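Local atomic coordinates of epoxide hydrolase (Aspergillus niger, PDB entry 3G0I), a protein that probably hydrolyses epoxides to vicinal diols, as an epoxide hydrolase of the alpha/beta hydrolase fold. Residues E234-M239 against C348-S353. Numbering follows the deposited sequence.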
ATOM      1  N   GLU A 234       4.349  27.987   2.295  1.00 18.46           N
ATOM      2  CA  GLU A 234       4.757  26.884   3.175  1.00 18.54           C
ATOM      3  C   GLU A 234       3.691  25.790   3.249  1.00 17.73           C
ATOM      4  O   GLU A 234       4.020  24.605   3.239  1.00 17.97           O
ATOM      5  CB  GLU A 234       5.070  27.381   4.589  1.00 19.15           C
ATOM      6  CG  GLU A 234       6.405  28.099   4.732  1.00 22.08           C
ATOM      7  CD  GLU A 234       6.838  28.195   6.177  1.00 27.49           C
ATOM      8  OE1 GLU A 234       7.069  27.129   6.805  1.00 30.60           O
ATOM      9  OE2 GLU A 234       6.948  29.330   6.691  1.00 29.81           O
ATOM     10  N   GLY A 235       2.425  26.200   3.315  1.00 16.67           N
ATOM     11  CA  GLY A 235       1.295  25.277   3.316  1.00 15.86           C
ATOM     12  C   GLY A 235       1.158  24.483   2.030  1.00 15.42           C
ATOM     13  O   GLY A 235       0.939  23.277   2.067  1.00 15.10           O
ATOM     14  N   ILE A 236       1.287  25.165   0.894  1.00 15.20           N
ATOM     15  CA  ILE A 236       1.264  24.519  -0.423  1.00 15.11           C
ATOM     16  C   ILE A 236       2.411  23.511  -0.561  1.00 14.62           C
ATOM     17  O   ILE A 236       2.236  22.453  -1.152  1.00 14.78           O
ATOM     18  CB  ILE A 236       1.314  25.562  -1.578  1.00 15.17           C
ATOM     19  CG1 ILE A 236       0.077  26.481  -1.554  1.00 15.16           C
ATOM     20  CG2 ILE A 236       1.439  24.882  -2.943  1.00 15.44           C
ATOM     21  CD1 ILE A 236      -1.244  25.768  -1.625  1.00 14.99           C
ATOM     22  N   ALA A 237       3.572  23.861  -0.015  1.00 14.32           N
ATOM     23  CA  ALA A 237       4.731  22.976   0.034  1.00 14.45           C
ATOM     24  C   ALA A 237       4.477  21.712   0.864  1.00 14.31           C
ATOM     25  O   ALA A 237       4.934  20.632   0.496  1.00 14.25           O
ATOM     26  CB  ALA A 237       5.943  23.722   0.572  1.00 14.21           C
ATOM     27  N   ARG A 238       3.791  21.867   1.996  1.00 14.02           N
ATOM     28  CA  ARG A 238       3.402  20.731   2.827  1.00 14.33           C
ATOM     29  C   ARG A 238       2.412  19.866   2.059  1.00 14.81           C
ATOM     30  O   ARG A 238       2.518  18.637   2.075  1.00 14.77           O
ATOM     31  CB  ARG A 238       2.800  21.175   4.169  1.00 13.93           C
ATOM     32  CG  ARG A 238       3.804  21.872   5.097  1.00 13.96           C
ATOM     33  CD  ARG A 238       3.331  21.977   6.559  1.00 14.05           C
ATOM     34  NE  ARG A 238       2.025  22.621   6.750  1.00 13.57           N
ATOM     35  CZ  ARG A 238       1.819  23.936   6.861  1.00 14.69           C
ATOM     36  NH1 ARG A 238       2.826  24.801   6.771  1.00 14.32           N
ATOM     37  NH2 ARG A 238       0.586  24.395   7.041  1.00 14.72           N
ATOM     38  N   MET A 239       1.457  20.504   1.382  1.00 15.06           N
ATOM     39  CA  MET A 239       0.487  19.751   0.595  1.00 16.32           C
ATOM     40  C   MET A 239       1.151  18.950  -0.527  1.00 16.31           C
ATOM     41  O   MET A 239       0.788  17.794  -0.760  1.00 15.59           O
ATOM     42  CB  MET A 239      -0.623  20.637   0.039  1.00 15.99           C
ATOM     43  CG  MET A 239      -1.614  19.870  -0.830  1.00 16.40           C
ATOM     44  SD  MET A 239      -3.015  20.839  -1.412  1.00 18.44           S
ATOM     45  CE  MET A 239      -2.183  22.018  -2.490  1.00 20.01           C
ATOM     46  N   CYS A 348      -3.777  19.204   3.527  1.00 15.37           N
ATOM     47  CA  CYS A 348      -3.894  20.000   2.308  1.00 16.32           C
ATOM     48  C   CYS A 348      -4.146  21.477   2.642  1.00 16.01           C
ATOM     49  O   CYS A 348      -5.205  22.021   2.299  1.00 16.18           O
ATOM     50  CB  CYS A 348      -5.014  19.434   1.422  1.00 16.08           C
ATOM     51  SG  CYS A 348      -4.702  17.721   0.944  1.00 20.08           S
ATOM     52  N   PRO A 349      -3.166  22.136   3.299  1.00 16.02           N
ATOM     53  CA  PRO A 349      -3.384  23.508   3.758  1.00 16.56           C
ATOM     54  C   PRO A 349      -3.324  24.505   2.599  1.00 17.31           C
ATOM     55  O   PRO A 349      -2.277  25.092   2.334  1.00 18.25           O
ATOM     56  CB  PRO A 349      -2.243  23.751   4.758  1.00 16.60           C
ATOM     57  CG  PRO A 349      -1.224  22.697   4.501  1.00 16.07           C
ATOM     58  CD  PRO A 349      -1.801  21.656   3.585  1.00 15.78           C
ATOM     59  N   VAL A 350      -4.448  24.662   1.912  1.00 17.43           N
ATOM     60  CA  VAL A 350      -4.586  25.612   0.824  1.00 17.75           C
ATOM     61  C   VAL A 350      -4.975  26.989   1.375  1.00 18.01           C
ATOM     62  O   VAL A 350      -5.589  27.078   2.443  1.00 17.83           O
ATOM     63  CB  VAL A 350      -5.619  25.125  -0.222  1.00 18.12           C
ATOM     64  CG1 VAL A 350      -5.025  23.983  -1.065  1.00 18.24           C
ATOM     65  CG2 VAL A 350      -6.924  24.693   0.441  1.00 17.30           C
ATOM     66  N   PRO A 351      -4.604  28.068   0.659  1.00 17.91           N
ATOM     67  CA  PRO A 351      -4.917  29.416   1.126  1.00 17.92           C
ATOM     68  C   PRO A 351      -6.388  29.782   0.954  1.00 17.60           C
ATOM     69  O   PRO A 351      -7.076  29.199   0.122  1.00 17.37           O
ATOM     70  CB  PRO A 351      -4.054  30.300   0.221  1.00 18.17           C
ATOM     71  CG  PRO A 351      -3.912  29.531  -1.023  1.00 17.89           C
ATOM     72  CD  PRO A 351      -3.863  28.090  -0.617  1.00 18.15           C
ATOM     73  N   ARG A 352      -6.843  30.751   1.749  1.00 17.54           N
ATOM     74  CA  ARG A 352      -8.209  31.273   1.692  1.00 17.26           C
ATOM     75  C   ARG A 352      -8.611  31.721   0.286  1.00 17.36           C
ATOM     76  O   ARG A 352      -9.724  31.436  -0.169  1.00 16.74           O
ATOM     77  CB  ARG A 352      -8.362  32.447   2.664  1.00 17.22           C
ATOM     78  CG  ARG A 352      -9.803  32.957   2.807  1.00 17.91           C
ATOM     79  CD  ARG A 352      -9.873  34.127   3.761  1.00 18.23           C
ATOM     80  NE  ARG A 352     -11.202  34.726   3.808  1.00 18.83           N
ATOM     81  CZ  ARG A 352     -11.631  35.516   4.792  1.00 19.68           C
ATOM     82  NH1 ARG A 352     -10.836  35.808   5.819  1.00 18.03           N
ATOM     83  NH2 ARG A 352     -12.858  36.025   4.742  1.00 21.21           N
ATOM     84  N   SER A 353      -7.702  32.428  -0.390  1.00 17.22           N
ATOM     85  CA  SER A 353      -7.969  32.961  -1.727  1.00 16.99           C
ATOM     86  C   SER A 353      -8.307  31.854  -2.722  1.00 16.79           C
ATOM     87  O   SER A 353      -9.074  32.067  -3.657  1.00 17.34           O
ATOM     88  CB  SER A 353      -6.775  33.778  -2.226  1.00 17.07           C
ATOM     89  OG  SER A 353      -5.675  32.931  -2.520  1.00 17.80           O
TER
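P349 lays its ring against the helix at G235, with R238 and M239 flanking it. Its CG comes to 3.3 Å from the O of G235, while CB and CG also meet NH2 of R238, the nearer being CG at 3.6 Å. Having no side chain, G235 lets the backbones close to 5.0 Å between its CA and the CA of P349, and the carbonyl of P349 occupies the space beside it. The carbonyl O of G235 is already taken by the N-H of M239, so an apolar proline ring makes a fitting neighbour. R238 bends at chi3 (-55°), which folds its guanidinium back so that the CA of G235 lies over one face, toward the rim; its NH2 is hydrogen-bonded to the O of P344.

M239 lies one turn further along the helix from G235. With CG anti to the backbone N (chi1 178°), the chain reaches straight out past C348 before turning at chi3 (66°). SD thereby rests 3.7 Å from CB of C348, and CE packs 3.7 Å from CG1 of V350; an unbranched thioether can bend to touch both. CD1 of I236 touches CD of P351 at 3.6 Å, the side chains crossing at about a right angle.

No hydrogen bond links the segments. The loop kinks in an inverse gamma turn centred on P349, and P351, its phi ring-locked to suit helix entry, occupies the N-cap position. Helix 230-245 belongs to the helical insertion between strands 206-211 and 337-342, consistent with the lid of an alpha/beta hydrolase; it packs on a core loop following strand 337-342, where C348 borders the bound 2-propylpentanamide near the predicted catalytic D190 and H372.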